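Local coordinates for monoamine oxidase regulatory protein, putative (Archaeoglobus fulgidus, PDB 1Q6W) that is of unestablished function despite its name, but has the hot dog fold of the MaoC-like family and may, like related dehydratases and hydratases, act on acyl thioesters, at residues A[18-24]-A[116-122]; A[35-40]-A[65-70]; A[130-136]-A[149-155]. All coordinates share one frame; numbering follows the deposited sequence.

How the contacts relate
Contacts 1 and 3 belong to the same antiparallel sheet and lie side by side, their centres about 8 Å apart. The central strand 129-139 pairs with 112-126 on one flank and with 145-156 on the other; a probable hydrogen bond from K135 N to E118 O (2.7 Å) passes from contact 3 to contact 1. Contact 2 lies on the other side of the chain's centre, about 28 Å from contact 1 and 24 Å from contact 3 between centres, and touches neither. Helix 68-84 relates all three: its first turn takes part in contact 2, while its later residues pack against side chains of contacts 1 and 3, as expected for the helix wrapped by a hot dog sheet.

Contact 1 of 3, residues A[18-24]-A[116-122]; sequences IQIGEKI and SAEVVEK
The carboxylate of E118 is flanked by K23 and G21: K23 CE lies over one face, 3.6 Å from E118 OE2, while G21 CA lies close to the carboxylate plane, beside OE1. The glutamate runs straight out, CG opposite its own backbone N (chi1 -179°), and the lysine bends at chi3 to lay its CE across it. K23 NZ stays 4.1 Å from E118 OE2, too far for a salt bridge, though the opposite charges probably attract. Putting an alanine in place of E118 removes the carboxylate, which is likely to leave K23 without a nearby opposite charge and its outer chain freer to swing. The second carboxylate, that of E22, uses the anti lone pair of OE2 to accept from Q19 N at 2.7 Å, bracing the type II turn Q19-E22. G21 sits in this turn at a positive phi, where a CB would jam against the preceding carbonyl oxygen. The turn itself is bonded to the strand, G21 N to V119 O and V119 N to E22 O (2.9 Å), and beyond it I24 and A117 exchange two bonds. V119 is the centre of the apolar contacts, its CG2 3.7 Å from I18 CG2 and its CG1 4.1 Å from I20 CG1. K122 points its amine at I18 O and also bonds to F15 O. The chemistry is thus divided: backbone bonds and the V119 cluster join strand 23-30, outermost in the sheet of this chain, and its lead-in to strand 112-126, while the K23-E118 charges probably add only a modest, solvent-screened attraction.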
loop_
_atom_site.group_PDB
_atom_site.type_symbol
_atom_site.label_atom_id
_atom_site.label_comp_id
_atom_site.label_asym_id
_atom_site.label_seq_id
_atom_site.Cartn_x
_atom_site.Cartn_y
_atom_site.Cartn_z
ATOM N N ILE A 18 -16.506 18.672 -3.749
ATOM C CA ILE A 18 -15.674 18.260 -2.623
ATOM C C ILE A 18 -15.141 19.473 -1.877
ATOM O O ILE A 18 -14.479 20.336 -2.470
ATOM C CB ILE A 18 -14.456 17.423 -3.089
ATOM C CG1 ILE A 18 -14.891 16.340 -4.078
ATOM C CG2 ILE A 18 -13.779 16.785 -1.889
ATOM C CD1 ILE A 18 -15.883 15.360 -3.523
ATOM N N GLN A 19 -15.427 19.541 -0.579
ATOM C CA GLN A 19 -14.960 20.663 0.217
ATOM C C GLN A 19 -14.090 20.230 1.386
ATOM O O GLN A 19 -14.389 19.273 2.095
ATOM C CB GLN A 19 -16.144 21.516 0.693
ATOM C CG GLN A 19 -17.347 20.723 1.135
ATOM C CD GLN A 19 -18.586 21.581 1.255
ATOM O OE1 GLN A 19 -18.975 22.257 0.305
ATOM N NE2 GLN A 19 -19.221 21.552 2.421
ATOM N N ILE A 20 -12.987 20.941 1.566
ATOM C CA ILE A 20 -12.062 20.629 2.634
ATOM C C ILE A 20 -12.771 20.515 3.977
ATOM O O ILE A 20 -13.569 21.377 4.335
ATOM C CB ILE A 20 -10.951 21.699 2.701
ATOM C CG1 ILE A 20 -10.163 21.668 1.385
ATOM C CG2 ILE A 20 -10.040 21.448 3.891
ATOM C CD1 ILE A 20 -8.969 22.575 1.348
ATOM N N GLY A 21 -12.481 19.439 4.710
ATOM C CA GLY A 21 -13.093 19.243 6.010
ATOM C C GLY A 21 -14.062 18.074 6.050
ATOM O O GLY A 21 -14.386 17.558 7.125
ATOM N N GLU A 22 -14.549 17.659 4.884
ATOM C CA GLU A 22 -15.473 16.535 4.834
ATOM C C GLU A 22 -14.719 15.282 5.272
ATOM O O GLU A 22 -13.574 15.055 4.867
ATOM C CB GLU A 22 -16.011 16.338 3.422
ATOM C CG GLU A 22 -16.793 17.517 2.886
ATOM C CD GLU A 22 -17.510 17.198 1.581
ATOM O OE1 GLU A 22 -18.452 16.377 1.609
ATOM O OE2 GLU A 22 -17.133 17.763 0.530
ATOM N N LYS A 23 -15.360 14.473 6.104
ATOM C CA LYS A 23 -14.736 13.263 6.596
ATOM C C LYS A 23 -15.581 12.020 6.300
ATOM O O LYS A 23 -16.804 12.054 6.365
ATOM C CB LYS A 23 -14.472 13.385 8.112
ATOM C CG LYS A 23 -13.756 12.174 8.700
ATOM C CD LYS A 23 -13.450 12.321 10.181
ATOM C CE LYS A 23 -12.307 13.289 10.432
ATOM N NZ LYS A 23 -11.922 13.301 11.870
ATOM N N ILE A 24 -14.909 10.924 5.971
ATOM C CA ILE A 24 -15.572 9.660 5.681
ATOM C C ILE A 24 -15.215 8.660 6.772
ATOM O O ILE A 24 -14.042 8.481 7.093
ATOM C CB ILE A 24 -15.125 9.091 4.323
ATOM C CG1 ILE A 24 -15.483 10.072 3.210
ATOM C CG2 ILE A 24 -15.806 7.765 4.068
ATOM C CD1 ILE A 24 -14.872 9.726 1.877
ATOM N N SER A 116 -10.647 6.395 8.862
ATOM C CA SER A 116 -11.397 7.584 8.521
ATOM C C SER A 116 -10.553 8.387 7.548
ATOM O O SER A 116 -9.319 8.364 7.625
ATOM C CB SER A 116 -11.684 8.415 9.776
ATOM O OG SER A 116 -10.489 8.881 10.381
ATOM N N ALA A 117 -11.215 9.072 6.624
ATOM C CA ALA A 117 -10.516 9.909 5.672
ATOM C C ALA A 117 -11.105 11.330 5.728
ATOM O O ALA A 117 -12.325 11.505 5.836
ATOM C CB ALA A 117 -10.652 9.335 4.297
ATOM N N GLU A 118 -10.246 12.338 5.659
ATOM C CA GLU A 118 -10.716 13.715 5.705
ATOM C C GLU A 118 -10.093 14.523 4.576
ATOM O O GLU A 118 -8.900 14.404 4.312
ATOM C CB GLU A 118 -10.367 14.339 7.052
ATOM C CG GLU A 118 -10.832 15.754 7.207
ATOM C CD GLU A 118 -10.431 16.339 8.538
ATOM O OE1 GLU A 118 -10.777 17.519 8.797
ATOM O OE2 GLU A 118 -9.772 15.618 9.326
ATOM N N VAL A 119 -10.900 15.330 3.893
ATOM C CA VAL A 119 -10.370 16.143 2.812
ATOM C C VAL A 119 -9.545 17.261 3.421
ATOM O O VAL A 119 -10.052 18.047 4.233
ATOM C CB VAL A 119 -11.487 16.771 1.961
ATOM C CG1 VAL A 119 -10.867 17.646 0.854
ATOM C CG2 VAL A 119 -12.383 15.668 1.386
ATOM N N VAL A 120 -8.277 17.337 3.029
ATOM C CA VAL A 120 -7.396 18.356 3.569
ATOM C C VAL A 120 -6.827 19.312 2.535
ATOM O O VAL A 120 -6.279 20.346 2.885
ATOM C CB VAL A 120 -6.229 17.718 4.342
ATOM C CG1 VAL A 120 -6.774 16.895 5.501
ATOM C CG2 VAL A 120 -5.360 16.880 3.397
ATOM N N GLU A 121 -6.965 18.983 1.264
ATOM C CA GLU A 121 -6.422 19.845 0.225
ATOM C C GLU A 121 -7.072 19.658 -1.145
ATOM O O GLU A 121 -7.569 18.577 -1.489
ATOM C CB GLU A 121 -4.920 19.611 0.124
ATOM C CG GLU A 121 -4.221 20.407 -0.956
ATOM C CD GLU A 121 -2.716 20.170 -0.968
ATOM O OE1 GLU A 121 -2.034 20.716 -1.862
ATOM O OE2 GLU A 121 -2.214 19.440 -0.081
ATOM N N LYS A 122 -7.068 20.733 -1.921
ATOM C CA LYS A 122 -7.627 20.726 -3.266
ATOM C C LYS A 122 -6.743 21.594 -4.121
ATOM O O LYS A 122 -6.371 22.693 -3.735
ATOM C CB LYS A 122 -9.045 21.286 -3.280
ATOM C CG LYS A 122 -10.027 20.505 -2.434
ATOM C CD LYS A 122 -11.426 21.036 -2.603
ATOM C CE LYS A 122 -11.847 20.996 -4.060
ATOM N NZ LYS A 122 -13.238 21.489 -4.236
#

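Contact 2 of 3, residues A[35-40]-A[65-70]; sequences DIWTFA and IAQGML
Q67 leans on F39 from its first side-chain carbon: CB is 4.0 Å from F39 CD2, and CG and CD follow past the same ring atom. A bend at chi2 (91°) turns the amide off toward I36. There OE1 meets I36 CG2 at 3.4 Å, and NE2 donates to I36 O at 3.1 Å, nearly straight (171°) and in the plane of the amide, though tilted from the plane of the acceptor carbonyl. I36 O also takes the helical bond from A40 N, so two donors share it; the NE2 bond probably holds the amide's rotation. NE2 stands at the edge of the F39 ring, the amide and ring planes being 76° apart. L70 covers a face of that ring: its CB makes a CH-pi contact 4.1 Å from the F39 centroid. Its CD2 reaches I36 CD1 at 3.8 Å. Q67 is the N-cap residue of helix 68-84, so the contact fastens the start of this helix to helix 33-43. H50 of helix 48-51 packs on I36 and Q67 and bonds to I65 O; from the second subunit, S73 packs on F39 and M69 on M69 of this chain, a selenomethionine.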
loop_
_atom_site.group_PDB
_atom_site.type_symbol
_atom_site.label_atom_id
_atom_site.label_comp_id
_atom_site.label_asym_id
_atom_site.label_seq_id
_atom_site.Cartn_x
_atom_site.Cartn_y
_atom_site.Cartn_z
ATOM N N ASP A 35 -6.812 -12.979 7.215
ATOM C CA ASP A 35 -6.451 -11.713 6.580
ATOM C C ASP A 35 -4.950 -11.677 6.317
ATOM O O ASP A 35 -4.511 -11.392 5.190
ATOM C CB ASP A 35 -6.819 -10.525 7.485
ATOM C CG ASP A 35 -8.275 -10.119 7.370
ATOM O OD1 ASP A 35 -8.854 -9.661 8.386
ATOM O OD2 ASP A 35 -8.848 -10.241 6.258
ATOM N N ILE A 36 -4.172 -11.960 7.364
ATOM C CA ILE A 36 -2.712 -11.950 7.270
ATOM C C ILE A 36 -2.235 -12.938 6.215
ATOM O O ILE A 36 -1.444 -12.585 5.335
ATOM C CB ILE A 36 -2.019 -12.359 8.606
ATOM C CG1 ILE A 36 -2.550 -11.548 9.783
ATOM C CG2 ILE A 36 -0.535 -12.157 8.493
ATOM C CD1 ILE A 36 -2.250 -10.129 9.710
ATOM N N TRP A 37 -2.703 -14.181 6.318
ATOM C CA TRP A 37 -2.302 -15.200 5.361
ATOM C C TRP A 37 -2.710 -14.891 3.915
ATOM O O TRP A 37 -1.951 -15.124 2.976
ATOM C CB TRP A 37 -2.828 -16.569 5.796
ATOM C CG TRP A 37 -1.747 -17.347 6.496
ATOM C CD1 TRP A 37 -1.033 -18.399 5.985
ATOM C CD2 TRP A 37 -1.139 -17.029 7.754
ATOM N NE1 TRP A 37 -0.018 -18.739 6.842
ATOM C CE2 TRP A 37 -0.054 -17.913 7.931
ATOM C CE3 TRP A 37 -1.405 -16.075 8.748
ATOM C CZ2 TRP A 37 0.773 -17.873 9.057
ATOM C CZ3 TRP A 37 -0.585 -16.035 9.867
ATOM C CH2 TRP A 37 0.499 -16.931 10.012
ATOM N N THR A 38 -3.899 -14.352 3.727
ATOM C CA THR A 38 -4.322 -14.017 2.391
ATOM C C THR A 38 -3.359 -12.998 1.787
ATOM O O THR A 38 -2.937 -13.118 0.623
ATOM C CB THR A 38 -5.747 -13.441 2.396
ATOM O OG1 THR A 38 -6.663 -14.464 2.817
ATOM C CG2 THR A 38 -6.129 -12.943 1.023
ATOM N N PHE A 39 -3.012 -11.984 2.573
ATOM C CA PHE A 39 -2.117 -10.960 2.068
ATOM C C PHE A 39 -0.763 -11.581 1.747
ATOM O O PHE A 39 -0.160 -11.273 0.723
ATOM C CB PHE A 39 -1.953 -9.837 3.077
ATOM C CG PHE A 39 -1.308 -8.621 2.506
ATOM C CD1 PHE A 39 -2.029 -7.760 1.688
ATOM C CD2 PHE A 39 0.039 -8.348 2.748
ATOM C CE1 PHE A 39 -1.416 -6.652 1.122
ATOM C CE2 PHE A 39 0.654 -7.240 2.185
ATOM C CZ PHE A 39 -0.071 -6.397 1.374
ATOM N N ALA A 40 -0.296 -12.473 2.616
ATOM C CA ALA A 40 0.981 -13.138 2.394
ATOM C C ALA A 40 0.918 -13.983 1.122
ATOM O O ALA A 40 1.857 -13.985 0.342
ATOM C CB ALA A 40 1.345 -13.992 3.581
ATOM N N ILE A 65 2.258 -9.950 14.015
ATOM C CA ILE A 65 1.437 -8.777 13.714
ATOM C C ILE A 65 1.064 -8.660 12.228
ATOM O O ILE A 65 1.695 -9.260 11.352
ATOM C CB ILE A 65 2.155 -7.462 14.126
ATOM C CG1 ILE A 65 3.432 -7.259 13.300
ATOM C CG2 ILE A 65 2.508 -7.498 15.585
ATOM C CD1 ILE A 65 4.115 -5.887 13.541
ATOM N N ALA A 66 0.040 -7.860 11.948
ATOM C CA ALA A 66 -0.404 -7.675 10.578
ATOM C C ALA A 66 0.604 -6.891 9.762
ATOM O O ALA A 66 1.379 -6.130 10.311
ATOM C CB ALA A 66 -1.747 -6.961 10.561
ATOM N N GLN A 67 0.592 -7.082 8.449
ATOM C CA GLN A 67 1.502 -6.361 7.590
ATOM C C GLN A 67 1.005 -4.931 7.482
ATOM O O GLN A 67 -0.197 -4.699 7.411
ATOM C CB GLN A 67 1.557 -6.993 6.201
ATOM C CG GLN A 67 1.946 -8.453 6.204
ATOM C CD GLN A 67 0.734 -9.393 6.287
ATOM O OE1 GLN A 67 -0.238 -9.110 7.009
ATOM N NE2 GLN A 67 0.799 -10.524 5.564
ATOM N N GLY A 68 1.923 -3.966 7.469
ATOM C CA GLY A 68 1.517 -2.577 7.339
ATOM C C GLY A 68 0.775 -2.338 6.041
ATOM O O GLY A 68 -0.209 -1.604 6.034
HETATM N N MSE A 69 1.247 -2.939 4.942
HETATM C CA MSE A 69 0.562 -2.794 3.657
HETATM C C MSE A 69 -0.858 -3.357 3.729
HETATM O O MSE A 69 -1.751 -2.866 3.035
HETATM C CB MSE A 69 1.332 -3.506 2.548
HETATM C CG MSE A 69 2.532 -2.727 2.041
HETATM SE SE MSE A 69 2.058 -0.969 1.435
HETATM C CE MSE A 69 1.178 -1.430 -0.223
ATOM N N LEU A 70 -1.063 -4.384 4.569
ATOM C CA LEU A 70 -2.377 -4.974 4.723
ATOM C C LEU A 70 -3.313 -3.980 5.410
ATOM O O LEU A 70 -4.441 -3.739 4.959
ATOM C CB LEU A 70 -2.305 -6.265 5.537
ATOM C CG LEU A 70 -3.673 -6.839 5.937
ATOM C CD1 LEU A 70 -4.478 -7.212 4.689
ATOM C CD2 LEU A 70 -3.471 -8.022 6.848
#

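Contact 3 of 3, residues A[130-136]-A[149-155]; sequences GVVTYKL and ALYSALI
Strands 130-136 and 149-155 run antiparallel, their axes 4.6 Å apart at closest with directions 154° apart, and four hydrogen-bonded pairs, G130-I155, V132-A153, Y134-Y151 and L136-A149, give eight backbone bonds. Y134 and Y151 dominate one face of the sheet. Y134 CB sits over the face of the Y151 ring, 3.8 Å from its centroid, in a CH-pi contact. The two rings are nearly parallel, 12° apart, yet so far displaced that they barely overlap, with centroids 5.2 Å from each other. Y151 chi1 (69°) sets its CG between its own backbone N and carbonyl carbon, and the ring swings under Y134 CB; L136 CB meets its edge, in plane, 3.9 Å from CE2. Further along the same face V132 CG2 touches I155 CD1. On the other face L150 CD1 lies along K135, 3.9 Å from its CG, and T133 OG1 is 3.6 Å from S152 CB; K135 NZ itself turns to a salt bridge with E137. L136 and Y151 press on L72, L76 and V79 of helix 68-84. This is a beta hairpin at the heart of a hot dog fold, whose curved antiparallel sheet wraps a long central helix.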
loop_
_atom_site.group_PDB
_atom_site.type_symbol
_atom_site.label_atom_id
_atom_site.label_comp_id
_atom_site.label_asym_id
_atom_site.label_seq_id
_atom_site.Cartn_x
_atom_site.Cartn_y
_atom_site.Cartn_z
ATOM N N GLY A 130 -9.312 18.338 -11.057
ATOM C CA GLY A 130 -8.464 18.843 -9.992
ATOM C C GLY A 130 -8.090 17.698 -9.067
ATOM O O GLY A 130 -8.750 16.660 -9.079
ATOM N N VAL A 131 -7.034 17.860 -8.278
ATOM C CA VAL A 131 -6.650 16.794 -7.364
ATOM C C VAL A 131 -7.098 17.104 -5.941
ATOM O O VAL A 131 -6.961 18.229 -5.455
ATOM C CB VAL A 131 -5.124 16.541 -7.363
ATOM C CG1 VAL A 131 -4.660 16.154 -8.749
ATOM C CG2 VAL A 131 -4.397 17.766 -6.894
ATOM N N VAL A 132 -7.656 16.095 -5.284
ATOM C CA VAL A 132 -8.117 16.230 -3.916
ATOM C C VAL A 132 -7.195 15.396 -3.049
ATOM O O VAL A 132 -6.849 14.268 -3.406
ATOM C CB VAL A 132 -9.570 15.722 -3.776
ATOM C CG1 VAL A 132 -10.036 15.820 -2.320
ATOM C CG2 VAL A 132 -10.479 16.532 -4.701
ATOM N N THR A 133 -6.776 15.958 -1.925
ATOM C CA THR A 133 -5.905 15.232 -1.012
ATOM C C THR A 133 -6.637 14.873 0.281
ATOM O O THR A 133 -7.304 15.717 0.884
ATOM C CB THR A 133 -4.656 16.054 -0.671
ATOM O OG1 THR A 133 -3.887 16.234 -1.864
ATOM C CG2 THR A 133 -3.808 15.337 0.402
ATOM N N TYR A 134 -6.498 13.621 0.703
ATOM C CA TYR A 134 -7.169 13.150 1.904
ATOM C C TYR A 134 -6.189 12.760 2.980
ATOM O O TYR A 134 -5.086 12.302 2.695
ATOM C CB TYR A 134 -8.048 11.931 1.588
ATOM C CG TYR A 134 -9.091 12.163 0.524
ATOM C CD1 TYR A 134 -8.747 12.203 -0.831
ATOM C CD2 TYR A 134 -10.439 12.338 0.867
ATOM C CE1 TYR A 134 -9.726 12.411 -1.817
ATOM C CE2 TYR A 134 -11.413 12.546 -0.096
ATOM C CZ TYR A 134 -11.058 12.582 -1.435
ATOM O OH TYR A 134 -12.048 12.788 -2.385
ATOM N N LYS A 135 -6.601 12.935 4.225
ATOM C CA LYS A 135 -5.776 12.540 5.348
ATOM C C LYS A 135 -6.417 11.259 5.865
ATOM O O LYS A 135 -7.592 11.249 6.222
ATOM C CB LYS A 135 -5.787 13.604 6.444
ATOM C CG LYS A 135 -4.824 13.312 7.573
ATOM C CD LYS A 135 -4.888 14.392 8.647
ATOM C CE LYS A 135 -3.750 14.254 9.662
ATOM N NZ LYS A 135 -3.760 12.942 10.377
ATOM N N LEU A 136 -5.656 10.172 5.881
ATOM C CA LEU A 136 -6.171 8.905 6.352
ATOM C C LEU A 136 -5.728 8.625 7.779
ATOM O O LEU A 136 -4.563 8.828 8.137
ATOM C CB LEU A 136 -5.690 7.778 5.440
ATOM C CG LEU A 136 -6.130 6.365 5.819
ATOM C CD1 LEU A 136 -7.642 6.272 5.764
ATOM C CD2 LEU A 136 -5.524 5.369 4.861
ATOM N N ALA A 149 -1.855 8.380 7.026
ATOM C CA ALA A 149 -1.388 8.557 5.663
ATOM C C ALA A 149 -2.045 9.717 4.926
ATOM O O ALA A 149 -3.104 10.233 5.314
ATOM C CB ALA A 149 -1.581 7.272 4.866
ATOM N N LEU A 150 -1.385 10.121 3.847
ATOM C CA LEU A 150 -1.852 11.203 3.002
ATOM C C LEU A 150 -1.926 10.647 1.577
ATOM O O LEU A 150 -0.929 10.169 1.039
ATOM C CB LEU A 150 -0.852 12.353 3.075
ATOM C CG LEU A 150 -1.345 13.753 3.409
ATOM C CD1 LEU A 150 -2.312 13.730 4.575
ATOM C CD2 LEU A 150 -0.136 14.594 3.722
ATOM N N TYR A 151 -3.111 10.673 0.976
ATOM C CA TYR A 151 -3.255 10.171 -0.386
ATOM C C TYR A 151 -4.096 11.138 -1.198
ATOM O O TYR A 151 -4.843 11.947 -0.633
ATOM C CB TYR A 151 -3.882 8.769 -0.378
ATOM C CG TYR A 151 -5.336 8.695 0.056
ATOM C CD1 TYR A 151 -6.362 8.704 -0.892
ATOM C CD2 TYR A 151 -5.684 8.586 1.409
ATOM C CE1 TYR A 151 -7.691 8.605 -0.512
ATOM C CE2 TYR A 151 -7.019 8.482 1.798
ATOM C CZ TYR A 151 -8.020 8.491 0.832
ATOM O OH TYR A 151 -9.343 8.386 1.200
ATOM N N SER A 152 -3.973 11.074 -2.518
ATOM C CA SER A 152 -4.741 11.984 -3.359
ATOM C C SER A 152 -5.329 11.337 -4.599
ATOM O O SER A 152 -4.747 10.421 -5.178
ATOM C CB SER A 152 -3.867 13.150 -3.768
ATOM O OG SER A 152 -2.704 12.649 -4.380
ATOM N N ALA A 153 -6.497 11.825 -5.000
ATOM C CA ALA A 153 -7.180 11.304 -6.180
ATOM C C ALA A 153 -7.445 12.424 -7.180
ATOM O O ALA A 153 -7.619 13.580 -6.807
ATOM C CB ALA A 153 -8.495 10.645 -5.779
ATOM N N LEU A 154 -7.453 12.079 -8.456
ATOM C CA LEU A 154 -7.717 13.058 -9.495
ATOM C C LEU A 154 -9.210 12.946 -9.840
ATOM O O LEU A 154 -9.672 11.917 -10.340
ATOM C CB LEU A 154 -6.841 12.762 -10.713
ATOM C CG LEU A 154 -6.777 13.809 -11.817
ATOM C CD1 LEU A 154 -5.593 13.545 -12.710
ATOM C CD2 LEU A 154 -8.055 13.761 -12.610
ATOM N N ILE A 155 -9.978 13.990 -9.549
ATOM C CA ILE A 155 -11.402 13.927 -9.839
ATOM C C ILE A 155 -11.885 14.986 -10.832
ATOM O O ILE A 155 -11.436 16.126 -10.827
ATOM C CB ILE A 155 -12.243 14.002 -8.540
ATOM C CG1 ILE A 155 -12.251 15.415 -8.006
ATOM C CG2 ILE A 155 -11.643 13.090 -7.468
ATOM C CD1 ILE A 155 -13.066 15.547 -6.743
#